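Local coordinates for lipoprotein (Mycoplasma mycoides subsp. capri, PDB 7ADK) that probably acts as a cell-surface peptidase of the PA clan, the chymotrypsin-like group, carried by a mycoplasma as a lipoprotein, at residues S178-D181 with Y182-R186; I202-K205 with E206-G209; E211-Q214 with E215-K219; S525-K528 with S529-G533. All coordinates share one frame; numbering follows the deposited sequence.

Contact 1 of 4, residues S178-D181 with Y182-R186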
loop_
_atom_site.group_PDB
_atom_site.type_symbol
_atom_site.label_atom_id
_atom_site.label_comp_id
_atom_site.label_asym_id
_atom_site.label_seq_id
_atom_site.Cartn_x
_atom_site.Cartn_y
_atom_site.Cartn_z
ATOM N N SER B 178 6.873 -28.614 30.193
ATOM C CA SER B 178 5.626 -28.334 30.924
ATOM C C SER B 178 4.788 -27.185 30.337
ATOM O O SER B 178 3.569 -27.183 30.496
ATOM C CB SER B 178 5.922 -28.114 32.402
ATOM O OG SER B 178 6.769 -27.015 32.602
ATOM N N ARG B 179 5.401 -26.230 29.622
ATOM C CA ARG B 179 4.708 -25.274 28.738
ATOM C C ARG B 179 3.975 -25.980 27.601
ATOM O O ARG B 179 2.804 -25.691 27.390
ATOM C CB ARG B 179 5.686 -24.251 28.151
ATOM C CG ARG B 179 6.093 -23.146 29.125
ATOM C CD ARG B 179 7.069 -22.193 28.447
ATOM N NE ARG B 179 7.494 -21.098 29.321
ATOM C CZ ARG B 179 8.500 -20.281 29.088
ATOM N NH1 ARG B 179 9.181 -20.291 27.992
ATOM N NH2 ARG B 179 8.864 -19.425 29.979
ATOM N N PHE B 180 4.609 -26.944 26.934
ATOM C CA PHE B 180 3.950 -27.717 25.881
ATOM C C PHE B 180 2.724 -28.481 26.384
ATOM O O PHE B 180 1.664 -28.380 25.789
ATOM C CB PHE B 180 4.907 -28.702 25.217
ATOM C CG PHE B 180 4.217 -29.578 24.194
ATOM C CD1 PHE B 180 4.045 -29.124 22.878
ATOM C CD2 PHE B 180 3.787 -30.873 24.538
ATOM C CE1 PHE B 180 3.471 -29.963 21.913
ATOM C CE2 PHE B 180 3.239 -31.722 23.565
ATOM C CZ PHE B 180 3.079 -31.267 22.249
ATOM N N ASP B 181 2.818 -29.211 27.493
ATOM C CA ASP B 181 1.689 -29.970 28.038
ATOM C C ASP B 181 0.459 -29.096 28.360
ATOM O O ASP B 181 -0.671 -29.585 28.300
ATOM C CB ASP B 181 2.138 -30.725 29.295
ATOM C CG ASP B 181 3.147 -31.859 29.090
ATOM O OD1 ASP B 181 3.699 -32.325 30.112
ATOM O OD2 ASP B 181 3.343 -32.347 27.958
ATOM N N TYR B 182 0.644 -27.803 28.643
ATOM C CA TYR B 182 -0.450 -26.846 28.814
ATOM C C TYR B 182 -1.110 -26.446 27.478
ATOM O O TYR B 182 -2.336 -26.478 27.346
ATOM C CB TYR B 182 0.087 -25.627 29.565
ATOM C CG TYR B 182 -0.976 -24.604 29.890
ATOM C CD1 TYR B 182 -1.774 -24.776 31.032
ATOM C CD2 TYR B 182 -1.229 -23.536 29.009
ATOM C CE1 TYR B 182 -2.831 -23.890 31.286
ATOM C CE2 TYR B 182 -2.295 -22.654 29.254
ATOM C CZ TYR B 182 -3.105 -22.843 30.389
ATOM O OH TYR B 182 -4.190 -22.063 30.597
ATOM N N ASP B 183 -0.301 -26.095 26.478
ATOM C CA ASP B 183 -0.746 -25.703 25.140
ATOM C C ASP B 183 -1.291 -26.875 24.319
ATOM O O ASP B 183 -2.252 -26.710 23.578
ATOM C CB ASP B 183 0.407 -25.047 24.374
ATOM C CG ASP B 183 0.921 -23.737 24.965
ATOM O OD1 ASP B 183 0.110 -22.990 25.550
ATOM O OD2 ASP B 183 2.121 -23.431 24.796
ATOM N N ASN B 184 -0.728 -28.071 24.448
ATOM C CA ASN B 184 -1.178 -29.241 23.708
ATOM C C ASN B 184 -2.557 -29.737 24.202
ATOM O O ASN B 184 -3.394 -30.100 23.384
ATOM C CB ASN B 184 -0.074 -30.299 23.777
ATOM C CG ASN B 184 -0.406 -31.547 22.999
ATOM O OD1 ASN B 184 -0.279 -31.608 21.795
ATOM N ND2 ASN B 184 -0.844 -32.574 23.665
ATOM N N GLU B 185 -2.880 -29.659 25.503
ATOM C CA GLU B 185 -4.228 -30.003 25.977
ATOM C C GLU B 185 -5.305 -28.971 25.577
ATOM O O GLU B 185 -6.490 -29.212 25.793
ATOM C CB GLU B 185 -4.240 -30.353 27.477
ATOM C CG GLU B 185 -4.241 -29.171 28.445
ATOM C CD GLU B 185 -4.673 -29.494 29.885
ATOM O OE1 GLU B 185 -4.999 -30.648 30.208
ATOM O OE2 GLU B 185 -4.735 -28.567 30.710
ATOM N N ARG B 186 -4.914 -27.835 24.991
ATOM C CA ARG B 186 -5.772 -26.785 24.422
ATOM C C ARG B 186 -5.824 -26.869 22.904
ATOM O O ARG B 186 -6.896 -26.799 22.320
ATOM C CB ARG B 186 -5.272 -25.419 24.900
ATOM C CG ARG B 186 -5.509 -25.287 26.373
ATOM C CD ARG B 186 -4.922 -24.102 27.088
ATOM N NE ARG B 186 -5.411 -24.032 28.472
ATOM C CZ ARG B 186 -5.309 -24.963 29.405
ATOM N NH1 ARG B 186 -4.512 -25.982 29.301
ATOM N NH2 ARG B 186 -6.034 -24.890 30.473
#
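Phe180 and Asn184, one turn apart on helix 176-192, make the close-packed side of this contact. The Asn184 CB sits over one face of the Phe180 ring, 3.8 Å from its centroid and displaced toward the rim. Because Asn184 holds CG anti to its backbone nitrogen (chi1 -178°), the amide is carried on across the ring toward CZ, with OD1 3.4 Å from Phe180 CZ and the two planes only 20° apart. The backbone bond from Asn184 N to Phe180 O, 2.8 Å, runs along the same turn. Phe180 also meets Ile701 and Ile707, while Asn184 ND2 bonds to Asp222 OD2 and so ties the turn to helix 220-226. Asp181 forms the exposed rim of this side, its OD2 at the edge of the Phe180 ring.

The solvent side is looser and belongs to Glu185, Tyr182 and Arg186. There Arg186 folds back along the helix: its NH1 donates to Tyr182 O at 3.0 Å and forms a salt bridge with Glu185 OE2, also at 3.0 Å, while Tyr182 CZ lies over the centre of the guanidinium. The hydroxyl of that tyrosine is hydrogen-bonded to Tyr161 O.

Asp183 is buried, yet its carboxylate is not abandoned: OD1 pairs with the Tyr161 hydroxyl and OD2 with that of Tyr171. Two such partners would probably stabilise a negative charge inside the packing, whereas the charges of Glu185 and Arg186 would probably partly offset one another.

Contact 2 of 4, residues I202-K205 with E206-G209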
loop_
_atom_site.group_PDB
_atom_site.type_symbol
_atom_site.label_atom_id
_atom_site.label_comp_id
_atom_site.label_asym_id
_atom_site.label_seq_id
_atom_site.Cartn_x
_atom_site.Cartn_y
_atom_site.Cartn_z
ATOM N N ILE B 202 -4.093 -49.311 15.538
ATOM C CA ILE B 202 -3.489 -50.348 16.387
ATOM C C ILE B 202 -4.335 -50.550 17.654
ATOM O O ILE B 202 -5.048 -49.649 18.090
ATOM C CB ILE B 202 -1.990 -50.034 16.628
ATOM C CG1 ILE B 202 -1.187 -49.987 15.307
ATOM C CG2 ILE B 202 -1.313 -51.004 17.597
ATOM C CD1 ILE B 202 -1.122 -51.278 14.489
ATOM N N ASN B 203 -4.331 -51.769 18.191
ATOM C CA ASN B 203 -5.151 -52.215 19.319
ATOM C C ASN B 203 -4.721 -51.626 20.687
ATOM O O ASN B 203 -3.806 -50.814 20.779
ATOM C CB ASN B 203 -5.149 -53.759 19.321
ATOM C CG ASN B 203 -3.799 -54.384 19.646
ATOM O OD1 ASN B 203 -2.739 -53.826 19.416
ATOM N ND2 ASN B 203 -3.796 -55.558 20.201
ATOM N N LEU B 204 -5.412 -52.035 21.754
ATOM C CA LEU B 204 -5.280 -51.555 23.140
ATOM C C LEU B 204 -3.929 -51.869 23.841
ATOM O O LEU B 204 -3.591 -51.241 24.841
ATOM C CB LEU B 204 -6.476 -52.161 23.891
ATOM C CG LEU B 204 -6.710 -51.704 25.333
ATOM C CD1 LEU B 204 -6.854 -50.193 25.447
ATOM C CD2 LEU B 204 -7.980 -52.355 25.850
ATOM N N LYS B 205 -3.179 -52.855 23.346
ATOM C CA LYS B 205 -1.797 -53.168 23.754
ATOM C C LYS B 205 -0.843 -52.111 23.166
ATOM O O LYS B 205 -1.263 -51.104 22.609
ATOM C CB LYS B 205 -1.488 -54.614 23.276
ATOM C CG LYS B 205 -0.459 -55.419 24.098
ATOM C CD LYS B 205 0.944 -55.653 23.500
ATOM C CE LYS B 205 0.956 -56.403 22.165
ATOM N NZ LYS B 205 2.312 -56.474 21.581
ATOM N N GLU B 206 0.459 -52.370 23.209
ATOM C CA GLU B 206 1.448 -51.766 22.289
ATOM C C GLU B 206 1.767 -50.278 22.534
ATOM O O GLU B 206 2.533 -49.662 21.809
ATOM C CB GLU B 206 1.066 -52.103 20.829
ATOM C CG GLU B 206 2.178 -52.031 19.782
ATOM C CD GLU B 206 3.430 -52.865 20.090
ATOM O OE1 GLU B 206 3.320 -53.876 20.819
ATOM O OE2 GLU B 206 4.521 -52.518 19.573
ATOM N N TYR B 207 1.293 -49.728 23.644
ATOM C CA TYR B 207 1.717 -48.452 24.206
ATOM C C TYR B 207 3.128 -48.488 24.811
ATOM O O TYR B 207 3.591 -47.487 25.336
ATOM C CB TYR B 207 0.660 -47.948 25.192
ATOM C CG TYR B 207 -0.693 -47.683 24.561
ATOM C CD1 TYR B 207 -0.792 -46.907 23.387
ATOM C CD2 TYR B 207 -1.857 -48.227 25.134
ATOM C CE1 TYR B 207 -2.041 -46.689 22.785
ATOM C CE2 TYR B 207 -3.109 -48.008 24.537
ATOM C CZ TYR B 207 -3.205 -47.243 23.357
ATOM O OH TYR B 207 -4.416 -47.028 22.798
ATOM N N ARG B 208 3.897 -49.572 24.649
ATOM C CA ARG B 208 5.351 -49.544 24.870
ATOM C C ARG B 208 6.055 -48.499 23.996
ATOM O O ARG B 208 7.045 -47.926 24.426
ATOM C CB ARG B 208 5.950 -50.954 24.729
ATOM C CG ARG B 208 5.843 -51.587 23.339
ATOM C CD ARG B 208 7.077 -51.386 22.482
ATOM N NE ARG B 208 6.859 -51.820 21.103
ATOM C CZ ARG B 208 7.698 -51.762 20.100
ATOM N NH1 ARG B 208 8.930 -51.375 20.216
ATOM N NH2 ARG B 208 7.260 -52.107 18.939
ATOM N N GLY B 209 5.536 -48.150 22.818
ATOM C CA GLY B 209 6.012 -46.982 22.068
ATOM C C GLY B 209 5.699 -45.660 22.776
ATOM O O GLY B 209 6.573 -44.822 22.965
#
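A salt-bridge network of Lys205, Glu206 and Arg208 marks the entry into helix 208-212, with Glu206 as its shared acid. Lys205 NZ reaches Glu206 OE1 at 2.9 Å, meeting the oxygen almost along its C-O bond. The lysine chain comes round to its neighbour through bends at chi2 and chi3 (-107° and -60°). The other oxygen belongs to Arg208, which grips it side-on with two nitrogens: NH2 lies 2.8 Å from Glu206 OE2 and NE 2.9 Å from the same atom. OE2 lies close to the guanidinium plane, but NE approaches it from above the carboxylate plane. Asn234 ND2 is a further donor to OE2. With a cation on each oxygen, the carboxylate is probably kept ionised.

Away from the ions, the Tyr207 ring folds back over the preceding loop. Its CE2 comes 3.3 Å from Leu204 O, and the carbonyl oxygen of Lys205 lies over one face, toward the rim. Leu204 CD1 adds a loose apolar touch at 4.4 Å from Tyr207 CE2, and Ile202 CG2 brushes Glu206 CB.

Tyr207 takes the N-cap position of helix 208-212. The network itself joins Lys205 and Glu206, at the end of the loop that follows helix 176-192, to Arg208 in the first turn of the short helix. Ile202 leans on Tyr232, and Glu206 and Arg208 on Leu237.

Contact 3 of 4, residues E211-Q214 with E215-K219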
loop_
_atom_site.group_PDB
_atom_site.type_symbol
_atom_site.label_atom_id
_atom_site.label_comp_id
_atom_site.label_asym_id
_atom_site.label_seq_id
_atom_site.Cartn_x
_atom_site.Cartn_y
_atom_site.Cartn_z
ATOM N N GLU B 211 5.505 -45.374 25.947
ATOM C CA GLU B 211 6.483 -45.289 27.040
ATOM C C GLU B 211 7.926 -45.100 26.538
ATOM O O GLU B 211 8.726 -44.463 27.209
ATOM C CB GLU B 211 6.368 -46.515 27.948
ATOM C CG GLU B 211 5.040 -46.586 28.717
ATOM C CD GLU B 211 4.940 -45.641 29.930
ATOM O OE1 GLU B 211 4.071 -45.885 30.796
ATOM O OE2 GLU B 211 5.726 -44.674 30.061
ATOM N N THR B 212 8.255 -45.523 25.318
ATOM C CA THR B 212 9.551 -45.248 24.661
ATOM C C THR B 212 9.737 -43.760 24.339
ATOM O O THR B 212 10.859 -43.284 24.198
ATOM C CB THR B 212 9.723 -46.116 23.407
ATOM O OG1 THR B 212 9.653 -47.473 23.768
ATOM C CG2 THR B 212 11.053 -45.940 22.699
ATOM N N LYS B 213 8.655 -42.973 24.342
ATOM C CA LYS B 213 8.707 -41.505 24.353
ATOM C C LYS B 213 9.282 -40.899 25.656
ATOM O O LYS B 213 9.427 -39.685 25.747
ATOM C CB LYS B 213 7.327 -40.938 23.983
ATOM C CG LYS B 213 6.476 -40.670 25.228
ATOM C CD LYS B 213 4.991 -40.469 24.934
ATOM C CE LYS B 213 4.223 -39.961 26.168
ATOM N NZ LYS B 213 4.350 -40.844 27.349
ATOM N N GLN B 214 9.596 -41.678 26.696
ATOM C CA GLN B 214 10.273 -41.101 27.870
ATOM C C GLN B 214 11.692 -40.593 27.545
ATOM O O GLN B 214 12.206 -39.713 28.234
ATOM C CB GLN B 214 10.283 -42.083 29.048
ATOM C CG GLN B 214 8.905 -42.207 29.723
ATOM C CD GLN B 214 8.959 -42.890 31.088
ATOM O OE1 GLN B 214 9.860 -42.704 31.890
ATOM N NE2 GLN B 214 7.997 -43.697 31.426
ATOM N N GLU B 215 12.313 -41.081 26.472
ATOM C CA GLU B 215 13.571 -40.543 25.949
ATOM C C GLU B 215 13.378 -39.240 25.145
ATOM O O GLU B 215 14.223 -38.346 25.205
ATOM C CB GLU B 215 14.249 -41.621 25.089
ATOM C CG GLU B 215 15.146 -42.592 25.861
ATOM C CD GLU B 215 14.566 -43.148 27.165
ATOM O OE1 GLU B 215 15.173 -42.912 28.232
ATOM O OE2 GLU B 215 13.543 -43.861 27.132
ATOM N N ASN B 216 12.276 -39.104 24.411
ATOM C CA ASN B 216 11.903 -37.927 23.619
ATOM C C ASN B 216 10.375 -37.894 23.493
ATOM O O ASN B 216 9.768 -38.893 23.122
ATOM C CB ASN B 216 12.555 -38.003 22.230
ATOM C CG ASN B 216 12.221 -39.287 21.489
ATOM O OD1 ASN B 216 12.737 -40.352 21.779
ATOM N ND2 ASN B 216 11.345 -39.247 20.520
ATOM N N ILE B 217 9.738 -36.744 23.697
ATOM C CA ILE B 217 8.357 -36.708 24.220
ATOM C C ILE B 217 7.388 -36.237 23.132
ATOM O O ILE B 217 7.726 -35.358 22.351
ATOM C CB ILE B 217 8.317 -35.775 25.469
ATOM C CG1 ILE B 217 9.056 -36.387 26.682
ATOM C CG2 ILE B 217 6.913 -35.293 25.869
ATOM C CD1 ILE B 217 8.261 -37.360 27.555
ATOM N N LYS B 218 6.208 -36.880 23.088
ATOM C CA LYS B 218 5.039 -36.743 22.183
ATOM C C LYS B 218 3.807 -37.315 22.918
ATOM O O LYS B 218 3.909 -37.582 24.114
ATOM C CB LYS B 218 5.301 -37.498 20.863
ATOM C CG LYS B 218 6.500 -36.911 20.129
ATOM C CD LYS B 218 6.704 -37.306 18.676
ATOM C CE LYS B 218 7.803 -36.389 18.161
ATOM N NZ LYS B 218 8.063 -36.465 16.729
ATOM N N LYS B 219 2.685 -37.614 22.252
ATOM C CA LYS B 219 1.693 -38.602 22.748
ATOM C C LYS B 219 0.938 -39.274 21.599
ATOM O O LYS B 219 0.455 -38.596 20.714
ATOM C CB LYS B 219 0.750 -37.940 23.765
ATOM C CG LYS B 219 0.064 -38.953 24.690
ATOM C CD LYS B 219 -0.603 -38.264 25.886
ATOM C CE LYS B 219 -1.207 -39.270 26.867
ATOM N NZ LYS B 219 -1.776 -38.593 28.044
#
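A weak hydrogen bond joins Glu215 to Thr212: Glu215 N points back to Thr212 O at 3.5 Å, though fairly straight (162°). Gln214 turns back on Glu211. Its backbone N donates to Glu211 O at 3.0 Å, and its side-chain NE2 reaches Glu211 OE2 at 2.8 Å, on the syn side but somewhat out of the carboxylate plane. With CG beside its own nitrogen (chi1 -74°) and an extended chain beyond, Gln214 can bring its amide alongside the acid.

C-H groups meeting carbonyl oxygens form a second set. The Ile217 CD1 methyl lies against Lys213 O, and Ile217 CA makes a CA-H...O contact with that oxygen at 3.5 Å. The aliphatic stem of Lys213 runs past the backbone of Lys218, its CD and CE each lying 3.2 Å from Lys218 O. The apolar touch is between Lys213 CG and Ile217 CD1, at 4.4 Å, and Asn216 rests against Tyr794, Tyr796 and Leu799.

As for charge, the Lys213 chain bends at chi4, and its NZ bonds to Leu210 O while staying 6.6 Å from Lys219 NZ. Lys218 sends its amine away to Ser705 OG.

The segment is a type I beta turn, Thr212 to Glu215, followed by an extended link to Lys219, the N-cap residue of helix 220-226: a compact connection between two short helices.

Contact 4 of 4, residues S525-K528 with S529-G533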
loop_
_atom_site.group_PDB
_atom_site.type_symbol
_atom_site.label_atom_id
_atom_site.label_comp_id
_atom_site.label_asym_id
_atom_site.label_seq_id
_atom_site.Cartn_x
_atom_site.Cartn_y
_atom_site.Cartn_z
ATOM N N SER B 525 4.781 -49.127 5.430
ATOM C CA SER B 525 4.155 -50.437 5.695
ATOM C C SER B 525 3.525 -51.085 4.462
ATOM O O SER B 525 3.847 -52.215 4.101
ATOM C CB SER B 525 3.042 -50.322 6.744
ATOM O OG SER B 525 3.544 -49.993 8.014
ATOM N N GLU B 526 2.580 -50.383 3.841
ATOM C CA GLU B 526 1.703 -50.910 2.786
ATOM C C GLU B 526 1.426 -49.874 1.693
ATOM O O GLU B 526 1.364 -50.234 0.520
ATOM C CB GLU B 526 0.418 -51.445 3.436
ATOM C CG GLU B 526 -0.643 -51.957 2.452
ATOM C CD GLU B 526 -1.660 -50.905 1.982
ATOM O OE1 GLU B 526 -1.595 -49.733 2.391
ATOM O OE2 GLU B 526 -2.615 -51.279 1.267
ATOM N N GLN B 527 1.376 -48.583 2.033
ATOM C CA GLN B 527 1.202 -47.499 1.074
ATOM C C GLN B 527 2.394 -47.317 0.126
ATOM O O GLN B 527 2.248 -46.584 -0.841
ATOM C CB GLN B 527 0.769 -46.191 1.774
ATOM C CG GLN B 527 1.824 -45.462 2.625
ATOM C CD GLN B 527 2.139 -46.118 3.964
ATOM O OE1 GLN B 527 1.502 -47.054 4.417
ATOM N NE2 GLN B 527 3.153 -45.685 4.665
ATOM N N LYS B 528 3.520 -48.034 0.286
ATOM C CA LYS B 528 4.524 -48.166 -0.793
ATOM C C LYS B 528 4.010 -48.887 -2.045
ATOM O O LYS B 528 4.624 -48.794 -3.103
ATOM C CB LYS B 528 5.836 -48.789 -0.297
ATOM C CG LYS B 528 5.729 -50.236 0.193
ATOM C CD LYS B 528 7.073 -50.848 0.619
ATOM C CE LYS B 528 8.070 -50.919 -0.545
ATOM N NZ LYS B 528 9.269 -51.710 -0.216
ATOM N N SER B 529 2.861 -49.554 -1.962
ATOM C CA SER B 529 2.088 -49.974 -3.134
ATOM C C SER B 529 1.631 -48.773 -3.975
ATOM O O SER B 529 1.818 -48.780 -5.190
ATOM C CB SER B 529 0.897 -50.831 -2.703
ATOM O OG SER B 529 0.063 -50.148 -1.793
ATOM N N LYS B 530 1.089 -47.711 -3.358
ATOM C CA LYS B 530 0.699 -46.466 -4.037
ATOM C C LYS B 530 1.893 -45.558 -4.349
ATOM O O LYS B 530 2.080 -45.166 -5.495
ATOM C CB LYS B 530 -0.378 -45.739 -3.220
ATOM C CG LYS B 530 -0.896 -44.510 -3.977
ATOM C CD LYS B 530 -2.050 -43.813 -3.253
ATOM C CE LYS B 530 -2.461 -42.582 -4.060
ATOM N NZ LYS B 530 -3.560 -41.825 -3.430
ATOM N N TYR B 531 2.708 -45.239 -3.351
ATOM C CA TYR B 531 3.853 -44.322 -3.464
ATOM C C TYR B 531 5.145 -45.004 -3.942
ATOM O O TYR B 531 6.253 -44.706 -3.482
ATOM C CB TYR B 531 3.999 -43.555 -2.151
ATOM C CG TYR B 531 2.724 -42.844 -1.755
ATOM C CD1 TYR B 531 2.269 -41.761 -2.524
ATOM C CD2 TYR B 531 1.988 -43.274 -0.634
ATOM C CE1 TYR B 531 1.064 -41.122 -2.188
ATOM C CE2 TYR B 531 0.792 -42.625 -0.285
ATOM C CZ TYR B 531 0.330 -41.545 -1.066
ATOM O OH TYR B 531 -0.827 -40.920 -0.738
ATOM N N ASN B 532 5.001 -45.953 -4.875
ATOM C CA ASN B 532 6.100 -46.607 -5.566
ATOM C C ASN B 532 6.924 -45.592 -6.376
ATOM O O ASN B 532 6.383 -44.655 -6.963
ATOM C CB ASN B 532 5.516 -47.715 -6.457
ATOM C CG ASN B 532 6.581 -48.570 -7.111
ATOM O OD1 ASN B 532 7.587 -48.929 -6.521
ATOM N ND2 ASN B 532 6.412 -48.912 -8.357
ATOM N N GLY B 533 8.242 -45.756 -6.404
ATOM C CA GLY B 533 9.181 -44.902 -7.136
ATOM C C GLY B 533 9.411 -43.501 -6.559
ATOM O O GLY B 533 10.493 -42.956 -6.750
#
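Glu526 O is gripped twice by a single residue, Ser529. The backbone N of Ser529 donates to it at 3.0 Å, and the side-chain OG of Ser529 at 2.7 Å. The two donors come to the Glu526 carbonyl from opposite faces of its plane, the amide well above it (38°) and the hydroxyl less steeply tilted. What lets the serine do this is its chi1 of 57°, which sets OG between its own nitrogen and carbonyl carbon and turns it back over the preceding turn.

The next carbonyl is also shared. Gln527 O takes a straight bond from Tyr531 N at 2.9 Å and a weak one from Lys530 N, at 3.0 Å but poorly angled, so the chain coils briefly through these residues. Side chains follow the same spacing: Gln527 CG meets the edge of the Tyr531 ring, 3.9 Å from CD2, with the amide turned 68° from the ring plane. Lys530 CG lies over the centre of one ring face, 4.2 Å above it.

Outside partners fix both ends of that pair. Gln527 NE2 donates to Phe240 O and Asp524 OD1, while Tyr531 stacks edge-to-face with Phe741 of strand 737-747 and also touches Leu242 and Val244.

In chemical terms, the hydroxyl of Ser529 adds a second donor to a turn already held by the main chain. Two shared carbonyl oxygens and the packed Tyr531 help order this surface loop, probably together with the bonds to Phe240.

In the fold
Contacts 1, 2 and 3 follow one another along the chain, from helix 176-192 to the N-cap of helix 220-226, on the same side of the chain's centre. Contacts 2 and 3 share helix 208-212, and their centres lie 14 Å apart. Contact 3 folds back toward contact 1, with nearest atoms about 5 Å apart, and Asp222 of the helix after contact 3 bonds to Asn184 of contact 1. Contact 4, in a loop of the peptidase part, has its nearest atoms about 8 Å from contact 2 but about 22 Å from contact 1. Residues of the 232-244 region touch both: Tyr232, Asn234 and Leu237 meet contact 2, and Tyr233, Phe240, Leu242 and Val244 meet contact 4.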